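Local atomic coordinates of beta-catenin homolog sys-1 (Caenorhabditis elegans, PDB entry 3C2G), a protein that acts as a beta-catenin-like transcription coregulator in the Wnt asymmetry pathway, directly binding the TCF factor POP-1 to activate or repress target genes. Residues Leu402-Asn406 / Thr463-Ser467; Phe468-Arg473 / Ser527-Leu532; His373-Ser377 / Ile439-Leu443; Leu457-Arg461 / Ala501-Val505. All blocks are in the same frame, centred on the assembly; numbering follows the deposited sequence.

Contact 1: Leu402-Asn406 / Thr463-Ser467; sequences LRTLN and TILRS
Helix segments L402-N406 and T463-S467 run side by side in the same sense, their axes 9.4 Å apart at closest and inclined by 34°, and the CA atoms of N406 and S467 come within 6.0 Å of each other. Here one polar bond crosses the interface: S467 donates from OG to OD1 of N406 over 2.7 Å. The hydroxyl approaches the side of the carbonyl oxygen, at a C=O...donor angle of 116° and only slightly tilted from the carbonyl plane. With CG of N406 anti to its own carbonyl carbon (chi1 -64°), the amide extends across to the second helix, and its ND2 lies 3.7 Å from CB of R466. Both bonded residues are buried, and the bond gives each side chain a polar mate inside the core. One turn earlier L402 brings apolar packing: its CB rests 3.8 Å from CG2 of T463, and CD1 reaches CG1 of I464 at 3.4 Å, the two side chains crossing obliquely. T463 presents its methyl to L402, while its OG1 bonds back to the carbonyl of E459. The pair sits inside a stack of helices. Helix 437-448 packs on L402 through L443 and on I464 through C446 and L447; T404 faces helix 339-352, and L465 turns to helix 515-535.

Contact 2: Phe468-Arg473 / Ser527-Leu532; sequences FILLLR and SLLLVL
L528 holds CG anti to its backbone N (chi1 177°), which sets its two methyls against F468, both CD1 and CD2 lying 3.8 Å from the phenylalanine CB. One turn on, V531 likewise has CG1 anti to N (chi1 169°) and places that methyl 3.6 Å from CB of L472, while its other branch, CG2, meets the aliphatic CD of R473 at the exposed margin. L472 reaches in between L528 and L532: its CD1 is 3.6 Å from CD2 of L532 and 3.9 Å from CD1 of L528, and it crosses the L528 side chain at about a right angle. I469 lies along the other flank, its CG1 3.8 Å from CB of L528 and its CD1 beside the hydroxyl of S527. The aromatic ring of F468 leads away from the second helix to pack on L440 and L443 of helix 437-448. No hydrogen bond crosses; the two helices are joined mainly by apolar contacts, methyls set against CB and methylene groups, with methyl meeting methyl where L472 reaches L528 and L532. L528 and L532 are covered further by I498, L494 and I495 of helix 494-507. The segment axes approach to 9.6 Å and diverge by only 24°. Near-parallel packing at a shallow angle is characteristic of the armadillo domain, where helices stack side by side into a superhelix.

Contact 3: His373-Ser377 / Ile439-Leu443; sequences HTIIS and ILKKL
H373, whose ring packs on I439, has its backbone O gripped twice by S377: OG donates over 2.8 Å and the amide N over 3.1 Å, reaching the oxygen from opposite faces of the carbonyl plane. S377 in turn offers its own O to the neighbouring helix. K442, extended beyond CG, lays NZ 2.6 Å from S377 O, with a C=O...donor angle of 136° and the donor clearly tilted from the plane; NZ also makes a weak bond to the carbonyl of Y379. Beside this polar link I439 forms the apolar half. With CG1 anti to N (chi1 -156°), its CD1 enters among three residues, 3.6 Å from CD2 of H373, 3.8 Å from CG2 of I376 and 4.1 Å from S377 OG. That same hydroxyl stands 3.6 Å above one face of the imidazole, toward its rim. F434 also touches both I376 and I439, and L443 meets I376 more distantly. The axes of the two segments cross at 54°. Shortening K442 to an alanine is likely to leave the carbonyl of S377 without its cross-helix donor and the helices joined here by apolar packing of H373, I376, I439 and L443. Since S377 closes helix 368-377, the ammonium group lies at the helix's C-terminal end, where its positive charge probably offsets the partial negative charge of the terminal carbonyls.

Contact 4: Leu457-Arg461 / Ala501-Val505; sequences LLELR and AYSWV
The indole of W504 carries R461 on one face: NH1 stands 3.1 Å above the ring plane, over its centre, while at the ring edge CA of L458 approaches to 3.8 Å from CH2 and the carbonyl O of A501 lies in the ring plane. The guanidinium stands nearly upright on the indole, the two planes 78° apart, and directs its own edge at the ring; one of its faces is covered by CD2 of L457, 3.8 Å above the plane. This is a cation-pi pair, with R461 CZ 4.6 Å from the centroid of the six-membered ring and 15° off its normal. R461 reaches out as a chain extended from CG to NE, and NE and NH2 bond to the carbonyls of C446 and C449. The two segments run in roughly opposite senses, at 145°, within the helical solenoid of the armadillo domain, and R461 ties both to the end of helix 437-448. A leucine in place of W504 is likely to leave the NH1 end of the guanidinium without its aromatic face and to open a gap beside L457 and L458. CD1 of L458 lies 3.9 Å from both W504 CZ3 and V505 CG2.

Overall arrangement
All four contacts lie on the same side of the chain's centre, in the C-terminal half of the armadillo domain, and their centres are about 12 to 18 Å apart. Helix 457-472 serves contacts 1, 2 and 4, while contact 3 joins helices 368-377 and 437-448 just beside it. Contact 1 touches each of the others: N406 packs on L470, L402 on I376, and R403 approaches E459. Contacts 2 and 3 meet through F468 and L440. Along the chain contact 3 opens first and contact 2 closes last, with contacts 1 and 3 interleaved. Together they build one continuous core, on whose flank E459 meets a basic side chain of the bound peptide.

Contact 1: Leu402-Asn406 / Thr463-Ser467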
loop_
_atom_site.group_PDB
_atom_site.type_symbol
_atom_site.label_atom_id
_atom_site.label_comp_id
_atom_site.label_asym_id
_atom_site.label_seq_id
_atom_site.Cartn_x
_atom_site.Cartn_y
_atom_site.Cartn_z
ATOM N N LEU A 402 16.403 9.780 0.793
ATOM C CA LEU A 402 16.767 11.073 0.237
ATOM C C LEU A 402 15.607 12.051 0.222
ATOM O O LEU A 402 15.804 13.264 0.386
ATOM C CB LEU A 402 17.330 10.915 -1.170
ATOM C CG LEU A 402 18.597 10.080 -1.318
ATOM C CD1 LEU A 402 18.835 9.878 -2.783
ATOM C CD2 LEU A 402 19.839 10.707 -0.651
ATOM N N ARG A 403 14.396 11.545 0.029
ATOM C CA ARG A 403 13.212 12.405 0.125
ATOM C C ARG A 403 13.037 12.900 1.576
ATOM O O ARG A 403 12.658 14.039 1.819
ATOM C CB ARG A 403 11.967 11.666 -0.374
ATOM C CG ARG A 403 10.987 12.543 -1.137
ATOM C CD ARG A 403 9.779 11.763 -1.733
ATOM N NE ARG A 403 9.284 10.727 -0.829
ATOM C CZ ARG A 403 9.408 9.423 -1.055
ATOM N NH1 ARG A 403 9.987 8.997 -2.182
ATOM N NH2 ARG A 403 8.959 8.549 -0.151
ATOM N N THR A 404 13.349 12.052 2.545
ATOM C CA THR A 404 13.306 12.481 3.929
ATOM C C THR A 404 14.386 13.530 4.190
ATOM O O THR A 404 14.114 14.537 4.846
ATOM C CB THR A 404 13.487 11.306 4.892
ATOM O OG1 THR A 404 12.558 10.280 4.544
ATOM C CG2 THR A 404 13.273 11.752 6.339
ATOM N N LEU A 405 15.590 13.292 3.668
ATOM C CA LEU A 405 16.686 14.247 3.787
ATOM C C LEU A 405 16.273 15.612 3.274
ATOM O O LEU A 405 16.494 16.612 3.939
ATOM C CB LEU A 405 17.949 13.773 3.048
ATOM C CG LEU A 405 19.205 14.681 3.119
ATOM C CD1 LEU A 405 19.653 14.889 4.548
ATOM C CD2 LEU A 405 20.373 14.141 2.276
ATOM N N ASN A 406 15.650 15.631 2.104
ATOM C CA ASN A 406 15.276 16.862 1.428
ATOM C C ASN A 406 14.230 17.658 2.191
ATOM O O ASN A 406 14.279 18.887 2.207
ATOM C CB ASN A 406 14.812 16.568 0.000
ATOM C CG ASN A 406 15.924 15.974 -0.877
ATOM O OD1 ASN A 406 17.096 15.925 -0.485
ATOM N ND2 ASN A 406 15.553 15.524 -2.074
ATOM N N THR A 463 15.378 12.536 -7.640
ATOM C CA THR A 463 15.457 12.854 -6.206
ATOM C C THR A 463 16.903 13.087 -5.768
ATOM O O THR A 463 17.177 13.923 -4.913
ATOM C CB THR A 463 14.822 11.722 -5.348
ATOM O OG1 THR A 463 13.463 11.533 -5.751
ATOM C CG2 THR A 463 14.843 12.051 -3.862
ATOM N N ILE A 464 17.826 12.345 -6.363
ATOM C CA ILE A 464 19.240 12.511 -6.064
ATOM C C ILE A 464 19.730 13.902 -6.486
ATOM O O ILE A 464 20.472 14.550 -5.739
ATOM C CB ILE A 464 20.087 11.434 -6.738
ATOM C CG1 ILE A 464 19.851 10.080 -6.062
ATOM C CG2 ILE A 464 21.568 11.809 -6.686
ATOM C CD1 ILE A 464 20.448 8.910 -6.818
ATOM N N LEU A 465 19.310 14.359 -7.666
ATOM C CA LEU A 465 19.731 15.664 -8.147
ATOM C C LEU A 465 19.279 16.715 -7.151
ATOM O O LEU A 465 20.029 17.646 -6.824
ATOM C CB LEU A 465 19.174 15.970 -9.540
ATOM C CG LEU A 465 19.637 15.062 -10.671
ATOM C CD1 LEU A 465 18.933 15.446 -11.977
ATOM C CD2 LEU A 465 21.156 15.091 -10.833
ATOM N N ARG A 466 18.055 16.541 -6.662
ATOM C CA ARG A 466 17.478 17.460 -5.699
ATOM C C ARG A 466 18.301 17.481 -4.400
ATOM O O ARG A 466 18.585 18.545 -3.853
ATOM C CB ARG A 466 16.024 17.085 -5.419
ATOM C CG ARG A 466 15.087 18.268 -5.434
ATOM C CD ARG A 466 14.918 18.863 -4.080
ATOM N NE ARG A 466 14.613 20.290 -4.154
ATOM C CZ ARG A 466 13.492 20.834 -3.700
ATOM N NH1 ARG A 466 12.564 20.056 -3.146
ATOM N NH2 ARG A 466 13.308 22.146 -3.788
ATOM N N SER A 467 18.686 16.306 -3.921
ATOM C CA SER A 467 19.523 16.209 -2.737
ATOM C C SER A 467 20.817 17.024 -2.862
ATOM O O SER A 467 21.184 17.730 -1.931
ATOM C CB SER A 467 19.833 14.745 -2.410
ATOM O OG SER A 467 18.711 14.152 -1.785
#

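Contact 2: Phe468-Arg473 / Ser527-Leu532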
loop_
_atom_site.group_PDB
_atom_site.type_symbol
_atom_site.label_atom_id
_atom_site.label_comp_id
_atom_site.label_asym_id
_atom_site.label_seq_id
_atom_site.Cartn_x
_atom_site.Cartn_y
_atom_site.Cartn_z
ATOM N N PHE A 468 21.490 16.911 -4.007
ATOM C CA PHE A 468 22.713 17.645 -4.268
ATOM C C PHE A 468 22.450 19.139 -4.328
ATOM O O PHE A 468 23.199 19.923 -3.753
ATOM C CB PHE A 468 23.378 17.166 -5.558
ATOM C CG PHE A 468 24.090 15.861 -5.415
ATOM C CD1 PHE A 468 25.098 15.707 -4.476
ATOM C CD2 PHE A 468 23.766 14.776 -6.230
ATOM C CE1 PHE A 468 25.761 14.476 -4.341
ATOM C CE2 PHE A 468 24.431 13.543 -6.091
ATOM C CZ PHE A 468 25.420 13.400 -5.150
ATOM N N ILE A 469 21.381 19.524 -5.015
ATOM C CA ILE A 469 20.949 20.911 -5.043
ATOM C C ILE A 469 20.844 21.465 -3.621
ATOM O O ILE A 469 21.477 22.468 -3.298
ATOM C CB ILE A 469 19.613 21.078 -5.785
ATOM C CG1 ILE A 469 19.811 20.847 -7.282
ATOM C CG2 ILE A 469 19.023 22.467 -5.543
ATOM C CD1 ILE A 469 18.518 20.593 -8.051
ATOM N N LEU A 470 20.069 20.803 -2.770
ATOM C CA LEU A 470 19.843 21.292 -1.413
ATOM C C LEU A 470 21.082 21.238 -0.517
ATOM O O LEU A 470 21.333 22.170 0.249
ATOM C CB LEU A 470 18.688 20.545 -0.760
ATOM C CG LEU A 470 17.334 20.688 -1.455
ATOM C CD1 LEU A 470 16.264 19.855 -0.737
ATOM C CD2 LEU A 470 16.915 22.153 -1.573
ATOM N N LEU A 471 21.848 20.152 -0.598
ATOM C CA LEU A 471 23.088 20.051 0.163
ATOM C C LEU A 471 24.033 21.207 -0.164
ATOM O O LEU A 471 24.588 21.823 0.736
ATOM C CB LEU A 471 23.787 18.719 -0.072
ATOM C CG LEU A 471 23.241 17.546 0.735
ATOM C CD1 LEU A 471 23.770 16.230 0.175
ATOM C CD2 LEU A 471 23.546 17.675 2.228
ATOM N N LEU A 472 24.180 21.518 -1.447
ATOM C CA LEU A 472 25.136 22.531 -1.878
ATOM C C LEU A 472 24.645 23.942 -1.591
ATOM O O LEU A 472 25.429 24.870 -1.624
ATOM C CB LEU A 472 25.500 22.381 -3.359
ATOM C CG LEU A 472 26.145 21.076 -3.835
ATOM C CD1 LEU A 472 26.276 21.121 -5.327
ATOM C CD2 LEU A 472 27.502 20.782 -3.205
ATOM N N ARG A 473 23.363 24.103 -1.292
ATOM C CA ARG A 473 22.823 25.413 -0.943
ATOM C C ARG A 473 22.743 25.596 0.564
ATOM O O ARG A 473 22.270 26.620 1.051
ATOM C CB ARG A 473 21.448 25.607 -1.562
ATOM C CG ARG A 473 21.491 25.988 -3.021
ATOM C CD ARG A 473 20.132 25.839 -3.663
ATOM N NE ARG A 473 19.198 26.860 -3.202
ATOM C CZ ARG A 473 17.871 26.772 -3.304
ATOM N NH1 ARG A 473 17.309 25.694 -3.856
ATOM N NH2 ARG A 473 17.107 27.768 -2.848
ATOM N N SER A 527 19.556 23.140 -13.057
ATOM C CA SER A 527 19.604 23.892 -11.825
ATOM C C SER A 527 20.781 23.454 -10.959
ATOM O O SER A 527 21.389 24.262 -10.263
ATOM C CB SER A 527 18.264 23.745 -11.107
ATOM O OG SER A 527 18.389 24.030 -9.743
ATOM N N LEU A 528 21.127 22.177 -11.022
ATOM C CA LEU A 528 22.283 21.687 -10.283
ATOM C C LEU A 528 23.619 22.112 -10.925
ATOM O O LEU A 528 24.612 22.317 -10.222
ATOM C CB LEU A 528 22.204 20.167 -10.096
ATOM C CG LEU A 528 23.366 19.454 -9.398
ATOM C CD1 LEU A 528 23.657 20.031 -8.031
ATOM C CD2 LEU A 528 23.087 17.974 -9.296
ATOM N N LEU A 529 23.657 22.241 -12.246
ATOM C CA LEU A 529 24.878 22.685 -12.897
ATOM C C LEU A 529 25.176 24.141 -12.503
ATOM O O LEU A 529 26.335 24.495 -12.276
ATOM C CB LEU A 529 24.798 22.523 -14.404
ATOM C CG LEU A 529 24.756 21.086 -14.924
ATOM C CD1 LEU A 529 24.526 21.090 -16.429
ATOM C CD2 LEU A 529 26.024 20.305 -14.568
ATOM N N LEU A 530 24.118 24.947 -12.380
ATOM C CA LEU A 530 24.205 26.315 -11.868
ATOM C C LEU A 530 24.734 26.403 -10.433
ATOM O O LEU A 530 25.665 27.175 -10.139
ATOM C CB LEU A 530 22.841 26.993 -11.944
ATOM C CG LEU A 530 22.463 27.432 -13.356
ATOM C CD1 LEU A 530 21.110 28.090 -13.343
ATOM C CD2 LEU A 530 23.533 28.380 -13.950
ATOM N N VAL A 531 24.126 25.618 -9.548
ATOM C CA VAL A 531 24.520 25.579 -8.155
ATOM C C VAL A 531 25.986 25.188 -8.032
ATOM O O VAL A 531 26.719 25.840 -7.316
ATOM C CB VAL A 531 23.602 24.643 -7.325
ATOM C CG1 VAL A 531 24.175 24.413 -5.966
ATOM C CG2 VAL A 531 22.201 25.246 -7.200
ATOM N N LEU A 532 26.411 24.147 -8.756
ATOM C CA LEU A 532 27.810 23.706 -8.731
ATOM C C LEU A 532 28.742 24.813 -9.189
ATOM O O LEU A 532 29.801 25.022 -8.593
ATOM C CB LEU A 532 28.027 22.477 -9.604
ATOM C CG LEU A 532 27.565 21.126 -9.055
ATOM C CD1 LEU A 532 27.277 20.154 -10.204
ATOM C CD2 LEU A 532 28.577 20.536 -8.069
#

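Contact 3: His373-Ser377 / Ile439-Leu443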
loop_
_atom_site.group_PDB
_atom_site.type_symbol
_atom_site.label_atom_id
_atom_site.label_comp_id
_atom_site.label_asym_id
_atom_site.label_seq_id
_atom_site.Cartn_x
_atom_site.Cartn_y
_atom_site.Cartn_z
ATOM N N HIS A 373 21.673 8.023 6.599
ATOM C CA HIS A 373 23.007 7.792 6.072
ATOM C C HIS A 373 23.381 6.315 6.166
ATOM O O HIS A 373 23.950 5.752 5.239
ATOM C CB HIS A 373 24.034 8.673 6.803
ATOM C CG HIS A 373 25.432 8.492 6.312
ATOM N ND1 HIS A 373 26.271 7.503 6.791
ATOM C CD2 HIS A 373 26.134 9.154 5.363
ATOM C CE1 HIS A 373 27.428 7.572 6.160
ATOM N NE2 HIS A 373 27.374 8.568 5.292
ATOM N N THR A 374 23.059 5.700 7.291
ATOM C CA THR A 374 23.335 4.294 7.515
ATOM C C THR A 374 22.517 3.384 6.580
ATOM O O THR A 374 23.035 2.402 6.063
ATOM C CB THR A 374 23.058 3.936 8.989
ATOM O OG1 THR A 374 23.802 4.821 9.832
ATOM C CG2 THR A 374 23.433 2.485 9.308
ATOM N N ILE A 375 21.252 3.722 6.347
ATOM C CA ILE A 375 20.400 2.886 5.499
ATOM C C ILE A 375 20.858 2.911 4.054
ATOM O O ILE A 375 20.944 1.873 3.417
ATOM C CB ILE A 375 18.911 3.266 5.613
ATOM C CG1 ILE A 375 18.396 2.910 6.992
ATOM C CG2 ILE A 375 18.087 2.520 4.601
ATOM C CD1 ILE A 375 17.337 3.862 7.452
ATOM N N ILE A 376 21.166 4.092 3.541
ATOM C CA ILE A 376 21.657 4.206 2.175
ATOM C C ILE A 376 22.981 3.438 1.998
ATOM O O ILE A 376 23.136 2.701 1.028
ATOM C CB ILE A 376 21.796 5.681 1.765
ATOM C CG1 ILE A 376 20.413 6.320 1.669
ATOM C CG2 ILE A 376 22.515 5.818 0.432
ATOM C CD1 ILE A 376 20.430 7.813 1.740
ATOM N N SER A 377 23.892 3.579 2.966
ATOM C CA SER A 377 25.252 3.003 2.913
ATOM C C SER A 377 25.344 1.484 2.923
ATOM O O SER A 377 26.351 0.929 2.484
ATOM C CB SER A 377 26.100 3.519 4.076
ATOM O OG SER A 377 26.294 4.906 3.964
ATOM N N ILE A 439 29.480 7.861 0.549
ATOM C CA ILE A 439 28.101 8.029 0.128
ATOM C C ILE A 439 27.971 8.837 -1.174
ATOM O O ILE A 439 27.082 8.568 -2.000
ATOM C CB ILE A 439 27.184 8.569 1.256
ATOM C CG1 ILE A 439 25.723 8.170 0.981
ATOM C CG2 ILE A 439 27.347 10.076 1.432
ATOM C CD1 ILE A 439 24.815 8.314 2.155
ATOM N N LEU A 440 28.867 9.799 -1.376
ATOM C CA LEU A 440 28.920 10.511 -2.656
ATOM C C LEU A 440 29.160 9.540 -3.801
ATOM O O LEU A 440 28.501 9.623 -4.830
ATOM C CB LEU A 440 29.999 11.600 -2.659
ATOM C CG LEU A 440 29.676 12.920 -1.949
ATOM C CD1 LEU A 440 30.841 13.881 -2.101
ATOM C CD2 LEU A 440 28.398 13.578 -2.450
ATOM N N LYS A 441 30.108 8.626 -3.622
ATOM C CA LYS A 441 30.410 7.651 -4.652
ATOM C C LYS A 441 29.181 6.807 -4.973
ATOM O O LYS A 441 28.844 6.637 -6.140
ATOM C CB LYS A 441 31.585 6.760 -4.249
ATOM C CG LYS A 441 32.956 7.367 -4.498
ATOM C CD LYS A 441 34.052 6.407 -4.034
ATOM C CE LYS A 441 35.396 7.108 -3.889
ATOM N NZ LYS A 441 36.549 6.227 -4.294
ATOM N N LYS A 442 28.502 6.315 -3.934
ATOM C CA LYS A 442 27.316 5.490 -4.090
ATOM C C LYS A 442 26.164 6.251 -4.741
ATOM O O LYS A 442 25.460 5.710 -5.607
ATOM C CB LYS A 442 26.897 4.899 -2.743
ATOM C CG LYS A 442 27.900 3.881 -2.235
ATOM C CD LYS A 442 27.502 3.232 -0.913
ATOM C CE LYS A 442 28.287 1.928 -0.746
ATOM N NZ LYS A 442 27.792 1.109 0.387
ATOM N N LEU A 443 25.991 7.510 -4.341
ATOM C CA LEU A 443 24.938 8.333 -4.903
ATOM C C LEU A 443 25.204 8.670 -6.348
ATOM O O LEU A 443 24.278 8.690 -7.159
ATOM C CB LEU A 443 24.706 9.606 -4.088
ATOM C CG LEU A 443 24.037 9.433 -2.723
ATOM C CD1 LEU A 443 23.662 10.777 -2.154
ATOM C CD2 LEU A 443 22.813 8.512 -2.782
#

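Contact 4: Leu457-Arg461 / Ala501-Val505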
loop_
_atom_site.group_PDB
_atom_site.type_symbol
_atom_site.label_atom_id
_atom_site.label_comp_id
_atom_site.label_asym_id
_atom_site.label_seq_id
_atom_site.Cartn_x
_atom_site.Cartn_y
_atom_site.Cartn_z
ATOM N N LEU A 457 13.904 3.721 -10.923
ATOM C CA LEU A 457 15.144 4.426 -11.248
ATOM C C LEU A 457 14.978 5.908 -11.623
ATOM O O LEU A 457 15.763 6.759 -11.183
ATOM C CB LEU A 457 15.906 3.677 -12.343
ATOM C CG LEU A 457 17.387 3.995 -12.534
ATOM C CD1 LEU A 457 18.178 3.856 -11.237
ATOM C CD2 LEU A 457 17.967 3.083 -13.606
ATOM N N LEU A 458 13.961 6.212 -12.419
ATOM C CA LEU A 458 13.735 7.577 -12.871
ATOM C C LEU A 458 13.499 8.537 -11.708
ATOM O O LEU A 458 14.081 9.625 -11.660
ATOM C CB LEU A 458 12.559 7.627 -13.844
ATOM C CG LEU A 458 12.096 9.002 -14.329
ATOM C CD1 LEU A 458 13.250 9.794 -15.005
ATOM C CD2 LEU A 458 10.900 8.863 -15.261
ATOM N N GLU A 459 12.648 8.117 -10.779
ATOM C CA GLU A 459 12.258 8.932 -9.649
ATOM C C GLU A 459 13.417 9.040 -8.672
ATOM O O GLU A 459 13.572 10.065 -8.011
ATOM C CB GLU A 459 11.023 8.338 -8.967
ATOM C CG GLU A 459 10.386 9.246 -7.905
ATOM C CD GLU A 459 9.101 8.691 -7.297
ATOM O OE1 GLU A 459 8.338 7.981 -7.999
ATOM O OE2 GLU A 459 8.851 8.991 -6.105
ATOM N N LEU A 460 14.228 7.985 -8.592
ATOM C CA LEU A 460 15.434 8.000 -7.784
ATOM C C LEU A 460 16.459 9.031 -8.281
ATOM O O LEU A 460 17.032 9.765 -7.489
ATOM C CB LEU A 460 16.083 6.616 -7.734
ATOM C CG LEU A 460 17.425 6.556 -6.980
ATOM C CD1 LEU A 460 17.286 6.982 -5.511
ATOM C CD2 LEU A 460 18.056 5.189 -7.066
ATOM N N ARG A 461 16.695 9.070 -9.585
ATOM C CA ARG A 461 17.704 9.957 -10.163
ATOM C C ARG A 461 17.258 11.404 -10.077
ATOM O O ARG A 461 18.057 12.297 -9.864
ATOM C CB ARG A 461 18.017 9.556 -11.609
ATOM C CG ARG A 461 18.660 8.191 -11.682
ATOM C CD ARG A 461 19.007 7.729 -13.075
ATOM N NE ARG A 461 19.979 6.651 -12.943
ATOM C CZ ARG A 461 20.468 5.924 -13.940
ATOM N NH1 ARG A 461 20.067 6.130 -15.191
ATOM N NH2 ARG A 461 21.360 4.979 -13.672
ATOM N N ALA A 501 23.095 10.839 -16.461
ATOM C CA ALA A 501 21.679 10.700 -16.149
ATOM C C ALA A 501 20.848 11.502 -17.136
ATOM O O ALA A 501 19.775 11.072 -17.567
ATOM C CB ALA A 501 21.392 11.134 -14.739
ATOM N N TYR A 502 21.371 12.660 -17.509
ATOM C CA TYR A 502 20.707 13.557 -18.435
ATOM C C TYR A 502 20.580 12.922 -19.829
ATOM O O TYR A 502 19.520 13.000 -20.439
ATOM C CB TYR A 502 21.491 14.864 -18.475
ATOM C CG TYR A 502 20.937 15.961 -19.332
ATOM C CD1 TYR A 502 19.897 16.788 -18.882
ATOM C CD2 TYR A 502 21.484 16.210 -20.585
ATOM C CE1 TYR A 502 19.409 17.829 -19.689
ATOM C CE2 TYR A 502 21.008 17.238 -21.391
ATOM C CZ TYR A 502 19.982 18.040 -20.944
ATOM O OH TYR A 502 19.547 19.043 -21.784
ATOM N N SER A 503 21.659 12.289 -20.304
ATOM C CA SER A 503 21.645 11.515 -21.550
ATOM C C SER A 503 20.650 10.367 -21.483
ATOM O O SER A 503 19.844 10.183 -22.383
ATOM C CB SER A 503 23.032 10.943 -21.839
ATOM O OG SER A 503 23.908 11.954 -22.302
ATOM N N TRP A 504 20.715 9.603 -20.400
ATOM C CA TRP A 504 19.856 8.446 -20.185
ATOM C C TRP A 504 18.372 8.776 -20.313
ATOM O O TRP A 504 17.616 8.027 -20.936
ATOM C CB TRP A 504 20.143 7.856 -18.807
ATOM C CG TRP A 504 19.191 6.781 -18.384
ATOM C CD1 TRP A 504 19.234 5.463 -18.737
ATOM C CD2 TRP A 504 18.068 6.926 -17.506
ATOM N NE1 TRP A 504 18.206 4.781 -18.141
ATOM C CE2 TRP A 504 17.473 5.651 -17.379
ATOM C CE3 TRP A 504 17.512 8.008 -16.809
ATOM C CZ2 TRP A 504 16.345 5.426 -16.589
ATOM C CZ3 TRP A 504 16.389 7.785 -16.020
ATOM C CH2 TRP A 504 15.816 6.503 -15.920
ATOM N N VAL A 505 17.968 9.902 -19.737
ATOM C CA VAL A 505 16.566 10.286 -19.718
ATOM C C VAL A 505 16.022 10.515 -21.138
ATOM O O VAL A 505 14.854 10.233 -21.421
ATOM C CB VAL A 505 16.305 11.495 -18.753
ATOM C CG1 VAL A 505 16.516 12.834 -19.449
ATOM C CG2 VAL A 505 14.915 11.423 -18.193
#